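Local coordinates for rieske iron-sulfur protein soxF (Sulfolobus acidocaldarius, PDB 1JM1) that carries a [2Fe-2S] cluster in the soluble domain of an archaeal Rieske protein and probably passes electrons along the respiratory chain, at residues F35-T40 and V165-P170; E42-V47 and P149-D154. One frame throughout, in Å; residues are numbered along the deposited sequence. Where two conformers were deposited one is given.

Contact 1 (F35-T40 and V165-P170); sequences FAYPLT and VGTNAP
Tyr37 meets Val165, Gly166 and Thr167 in a buried contact of side chain against backbone, made where strands 32-36 and 161-167, members of two different antiparallel sheets, run out. With CG anti to the backbone N (chi1 179°), the ring reaches across with its hydroxyl leading. Tyr37 OH comes to 3.0 Å from Val165 C and 3.1 Å from Gly166 N, but the angle to that amide is too poor for a hydrogen bond. The hydroxyl is instead hydrogen-bonded to the carbonyl oxygen of Pro11, so this polar end is satisfied beside the strand it touches. The stretch of strand under it is a classic beta bulge, Val165 and Gly166 both facing Ile152. Thr167 comes in at the ring's edge, near its plane, with CG2 4.5 Å from Tyr37 CE2, while its OG1 bonds to Ala169 O (2.9 Å) from above the carbonyl plane. Pro38, joined to Tyr37 by a cis peptide, folds back over one ring face, its CB lying 3.9 Å above the plane. A phenylalanine here could retain the ring packing, but the Pro11 carbonyl would probably be left without its hydroxyl mate. Across this seam, then, van der Waals contact does the joining, and the tyrosine hydroxyl, which finds no hydrogen bond across it, is satisfied by Pro11 from a third part of the chain.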
loop_
_atom_site.group_PDB
_atom_site.type_symbol
_atom_site.label_atom_id
_atom_site.label_comp_id
_atom_site.label_asym_id
_atom_site.label_seq_id
_atom_site.Cartn_x
_atom_site.Cartn_y
_atom_site.Cartn_z
ATOM N N PHE A 35 2.112 6.217 5.969
ATOM C CA PHE A 35 3.330 6.960 5.664
ATOM C C PHE A 35 3.110 7.660 4.316
ATOM O O PHE A 35 2.034 7.488 3.707
ATOM C CB PHE A 35 4.574 6.034 5.647
ATOM C CG PHE A 35 4.586 4.976 4.603
ATOM C CD1 PHE A 35 5.337 5.097 3.443
ATOM C CD2 PHE A 35 3.859 3.797 4.757
ATOM C CE1 PHE A 35 5.416 4.089 2.512
ATOM C CE2 PHE A 35 3.924 2.781 3.814
ATOM C CZ PHE A 35 4.696 2.915 2.695
ATOM N N ALA A 36 4.059 8.433 3.870
ATOM C CA ALA A 36 4.024 9.053 2.542
ATOM C C ALA A 36 5.249 8.620 1.777
ATOM O O ALA A 36 6.346 8.517 2.355
ATOM C CB ALA A 36 4.007 10.569 2.619
ATOM N N TYR A 37 5.087 8.354 0.478
ATOM C CA TYR A 37 6.203 7.871 -0.322
ATOM C C TYR A 37 5.816 7.848 -1.796
ATOM O O TYR A 37 4.697 7.439 -2.107
ATOM C CB TYR A 37 6.530 6.399 0.052
ATOM C CG TYR A 37 7.673 5.808 -0.744
ATOM C CD1 TYR A 37 8.998 6.075 -0.421
ATOM C CD2 TYR A 37 7.406 4.997 -1.858
ATOM C CE1 TYR A 37 10.032 5.557 -1.178
ATOM C CE2 TYR A 37 8.452 4.495 -2.612
ATOM C CZ TYR A 37 9.773 4.787 -2.256
ATOM O OH TYR A 37 10.760 4.258 -3.049
ATOM N N PRO A 38 6.751 8.157 -2.708
ATOM C CA PRO A 38 8.084 8.712 -2.468
ATOM C C PRO A 38 8.137 10.162 -2.114
ATOM O O PRO A 38 9.213 10.630 -1.730
ATOM C CB PRO A 38 8.826 8.400 -3.788
ATOM C CG PRO A 38 7.701 8.470 -4.827
ATOM C CD PRO A 38 6.540 7.836 -4.149
ATOM N N LEU A 39 7.033 10.914 -2.264
ATOM C CA LEU A 39 6.935 12.288 -1.926
ATOM C C LEU A 39 6.032 12.497 -0.755
ATOM O O LEU A 39 5.121 11.701 -0.488
ATOM C CB LEU A 39 6.422 13.135 -3.115
ATOM C CG LEU A 39 7.185 12.967 -4.450
ATOM C CD1 LEU A 39 6.485 13.865 -5.461
ATOM C CD2 LEU A 39 8.666 13.195 -4.369
ATOM N N THR A 40 6.207 13.600 -0.063
ATOM C CA THR A 40 5.474 13.836 1.204
ATOM C C THR A 40 4.061 13.879 1.022
ATOM O O THR A 40 3.274 13.616 1.974
ATOM C CB THR A 40 5.972 15.110 1.955
ATOM O OG1 THR A 40 5.585 16.109 1.094
ATOM C CG2 THR A 40 7.439 14.964 2.170
ATOM N N VAL A 165 11.021 1.223 -1.298
ATOM C CA VAL A 165 12.061 1.291 -2.351
ATOM C C VAL A 165 11.525 1.413 -3.755
ATOM O O VAL A 165 12.320 1.589 -4.686
ATOM C CB VAL A 165 13.043 0.106 -2.226
ATOM C CG1 VAL A 165 13.751 0.160 -0.881
ATOM C CG2 VAL A 165 12.356 -1.236 -2.463
ATOM N N GLY A 166 10.216 1.300 -3.973
ATOM C CA GLY A 166 9.674 1.525 -5.294
ATOM C C GLY A 166 8.167 1.319 -5.276
ATOM O O GLY A 166 7.583 1.126 -4.234
ATOM N N THR A 167 7.562 1.366 -6.471
ATOM C CA THR A 167 6.170 0.979 -6.642
ATOM C C THR A 167 6.065 0.121 -7.876
ATOM O O THR A 167 6.922 0.184 -8.759
ATOM C CB THR A 167 5.193 2.169 -6.721
ATOM O OG1 THR A 167 5.385 2.880 -7.945
ATOM C CG2 THR A 167 5.381 3.126 -5.554
ATOM N N ASN A 168 4.996 -0.665 -7.973
ATOM C CA ASN A 168 4.785 -1.491 -9.152
ATOM C C ASN A 168 4.045 -0.773 -10.259
ATOM O O ASN A 168 3.930 -1.304 -11.374
ATOM C CB ASN A 168 4.076 -2.803 -8.835
ATOM C CG ASN A 168 2.640 -2.628 -8.361
ATOM O OD1 ASN A 168 2.232 -1.497 -8.017
ATOM N ND2 ASN A 168 1.897 -3.715 -8.299
ATOM N N ALA A 169 3.546 0.450 -10.010
ATOM C CA ALA A 169 2.678 1.169 -10.934
ATOM C C ALA A 169 2.642 2.599 -10.549
ATOM O O ALA A 169 2.882 2.966 -9.361
ATOM C CB ALA A 169 1.283 0.572 -10.859
ATOM N N PRO A 170 2.257 3.482 -11.462
ATOM C CA PRO A 170 1.969 4.885 -11.104
ATOM C C PRO A 170 0.741 4.970 -10.218
ATOM O O PRO A 170 -0.237 4.220 -10.368
ATOM C CB PRO A 170 1.665 5.532 -12.475
ATOM C CG PRO A 170 1.160 4.377 -13.320
ATOM C CD PRO A 170 1.997 3.210 -12.894
#

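Contact 2 (E42-V47 and P149-D154); sequences EPCFLV and PIVILD
Cys44 and Leu46 on one strand pack against Val151 and Leu153 on the other, two small apolar contacts between strands of different antiparallel sheets. The first is sulfur on methyl. Cys44 and Val151 both start toward the opposite segment, and Cys44 SG lies 3.7 Å from Val151 CG2. Because SG stands anti to its own carbonyl carbon (chi1 -61°), the thiol is swung to the amide side of the residue; Val151 CG2 holds the same relation to its own backbone. This cysteine is not a cluster ligand: it works here as a small apolar side chain, well away from the iron.

The second is methyl on methyl. Leu153 sets out toward the opposite strand, whereas Leu46 leaves its strand at a slant and only its end swings nearer. The two side chains cross obliquely, and Leu46 CD2 sits against both branches of its partner, 3.7 Å from Leu153 CD1 and 3.9 Å from Leu153 CD2.

The backbones stand well apart, Cys44 CA and Val151 CA being 7.7 Å from each other at the nearest pair, too far for paired strands, so side chains alone bridge the gap. Their hydrogen bonds are spent elsewhere: Cys44 and Leu46 pair with Phe35 and Tyr33, Phe45 and Val47 with Phe90 and Phe88, and Ile152 with the bulge at Val165 and Gly166.

Strand 43-48 is thus the middle strand of its sheet, between 32-36 and 87-91, while 151-155 lies at the edge of the other, next to 161-167. Ala89 of strand 87-91 touches Leu46, Val151 and Leu153 together, Phe35 of strand 32-36 touches Cys44, Leu46 and Val151, and Ala164 of strand 161-167 adjoins Val151.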
loop_
_atom_site.group_PDB
_atom_site.type_symbol
_atom_site.label_atom_id
_atom_site.label_comp_id
_atom_site.label_asym_id
_atom_site.label_seq_id
_atom_site.Cartn_x
_atom_site.Cartn_y
_atom_site.Cartn_z
ATOM N N GLU A 42 1.976 11.990 -0.925
ATOM C CA GLU A 42 1.516 10.736 -1.552
ATOM C C GLU A 42 1.295 9.702 -0.458
ATOM O O GLU A 42 2.220 8.996 -0.045
ATOM C CB GLU A 42 2.530 10.241 -2.562
ATOM C CG GLU A 42 2.651 11.139 -3.791
ATOM C CD GLU A 42 3.832 10.806 -4.643
ATOM O OE1 GLU A 42 4.868 10.339 -4.173
ATOM O OE2 GLU A 42 3.700 11.015 -5.924
ATOM N N PRO A 43 0.080 9.595 0.063
ATOM C CA PRO A 43 -0.140 8.715 1.195
ATOM C C PRO A 43 -0.137 7.248 0.804
ATOM O O PRO A 43 -0.641 6.890 -0.258
ATOM C CB PRO A 43 -1.530 9.172 1.721
ATOM C CG PRO A 43 -2.221 9.581 0.467
ATOM C CD PRO A 43 -1.153 10.285 -0.371
ATOM N N CYS A 44 0.401 6.431 1.701
ATOM C CA CYS A 44 0.538 4.998 1.577
ATOM C C CYS A 44 0.243 4.351 2.893
ATOM O O CYS A 44 0.214 5.021 3.935
ATOM C CB CYS A 44 1.991 4.647 1.166
ATOM S SG CYS A 44 2.530 5.333 -0.417
ATOM N N PHE A 45 0.099 3.024 2.925
ATOM C CA PHE A 45 0.045 2.315 4.200
ATOM C C PHE A 45 0.776 1.009 4.105
ATOM O O PHE A 45 0.689 0.298 3.100
ATOM C CB PHE A 45 -1.405 2.130 4.683
ATOM C CG PHE A 45 -2.276 1.282 3.802
ATOM C CD1 PHE A 45 -2.444 -0.056 4.034
ATOM C CD2 PHE A 45 -2.912 1.830 2.698
ATOM C CE1 PHE A 45 -3.189 -0.834 3.193
ATOM C CE2 PHE A 45 -3.657 1.036 1.836
ATOM C CZ PHE A 45 -3.815 -0.286 2.086
ATOM N N LEU A 46 1.428 0.653 5.205
ATOM C CA LEU A 46 1.859 -0.702 5.486
ATOM C C LEU A 46 0.707 -1.455 6.066
ATOM O O LEU A 46 -0.101 -0.900 6.803
ATOM C CB LEU A 46 3.005 -0.786 6.568
ATOM C CG LEU A 46 4.257 -0.072 6.471
ATOM C CD1 LEU A 46 5.192 -0.376 7.676
ATOM C CD2 LEU A 46 5.047 -0.487 5.229
ATOM N N VAL A 47 0.661 -2.756 5.784
ATOM C CA VAL A 47 -0.323 -3.640 6.421
ATOM C C VAL A 47 0.336 -4.969 6.685
ATOM O O VAL A 47 1.018 -5.527 5.806
ATOM C CB VAL A 47 -1.588 -3.778 5.584
ATOM C CG1 VAL A 47 -1.353 -4.303 4.163
ATOM C CG2 VAL A 47 -2.647 -4.629 6.324
ATOM N N PRO A 149 -1.930 0.375 -6.647
ATOM C CA PRO A 149 -0.478 0.213 -6.652
ATOM C C PRO A 149 0.080 -0.283 -5.326
ATOM O O PRO A 149 -0.365 0.117 -4.238
ATOM C CB PRO A 149 0.021 1.619 -7.007
ATOM C CG PRO A 149 -1.101 2.171 -7.854
ATOM C CD PRO A 149 -2.363 1.671 -7.148
ATOM N N ILE A 150 1.080 -1.138 -5.451
ATOM C CA ILE A 150 1.865 -1.687 -4.360
ATOM C C ILE A 150 3.139 -0.871 -4.194
ATOM O O ILE A 150 3.809 -0.539 -5.170
ATOM C CB ILE A 150 2.202 -3.181 -4.612
ATOM C CG1 ILE A 150 0.913 -3.987 -4.631
ATOM C CG2 ILE A 150 3.198 -3.717 -3.602
ATOM C CD1 ILE A 150 1.085 -5.414 -5.167
ATOM N N VAL A 151 3.480 -0.590 -2.938
ATOM C CA VAL A 151 4.750 -0.005 -2.568
ATOM C C VAL A 151 5.686 -1.171 -2.214
ATOM O O VAL A 151 5.410 -1.958 -1.301
ATOM C CB VAL A 151 4.596 0.964 -1.395
ATOM C CG1 VAL A 151 5.983 1.515 -0.994
ATOM C CG2 VAL A 151 3.643 2.091 -1.754
ATOM N N ILE A 152 6.766 -1.273 -2.968
ATOM C CA ILE A 152 7.754 -2.348 -2.774
ATOM C C ILE A 152 8.574 -2.004 -1.533
ATOM O O ILE A 152 9.045 -0.873 -1.389
ATOM C CB ILE A 152 8.596 -2.514 -4.030
ATOM C CG1 ILE A 152 7.685 -2.733 -5.246
ATOM C CG2 ILE A 152 9.619 -3.640 -3.819
ATOM C CD1 ILE A 152 8.485 -2.442 -6.506
ATOM N N LEU A 153 8.712 -2.988 -0.634
ATOM C CA LEU A 153 9.427 -2.842 0.597
ATOM C C LEU A 153 10.676 -3.675 0.615
ATOM O O LEU A 153 10.779 -4.714 -0.039
ATOM C CB LEU A 153 8.523 -3.270 1.769
ATOM C CG LEU A 153 7.194 -2.547 1.917
ATOM C CD1 LEU A 153 6.408 -3.155 3.082
ATOM C CD2 LEU A 153 7.393 -1.037 2.114
ATOM N N ASP A 154 11.616 -3.251 1.447
ATOM C CA ASP A 154 12.859 -3.973 1.736
ATOM C C ASP A 154 13.059 -3.917 3.256
ATOM O O ASP A 154 13.141 -2.818 3.840
ATOM C CB ASP A 154 14.016 -3.363 0.999
ATOM C CG ASP A 154 15.327 -4.095 1.156
ATOM O OD1 ASP A 154 15.307 -5.278 1.492
ATOM O OD2 ASP A 154 16.378 -3.516 0.813
#

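Overall arrangement
Contacts 1 and 2 belong to one interface between the same two antiparallel sheets, their centres 6 Å apart. Within each sheet a probable backbone hydrogen bond joins them: Phe35 O to Cys44 N at 2.8 Å on one side, and Gly166 O to Ile152 N at 2.8 Å on the other. Contact 2 is the more central, about 3 Å from the centre of the chain against 9 Å for contact 1, and is nested in sequence inside the loop that contact 1 closes. The cluster ligands Cys94, His96, Cys124 and His127 fall within both loops, consistent with a cluster-binding part inserted into the Rieske base fold, yet both contacts lie away from the cluster itself.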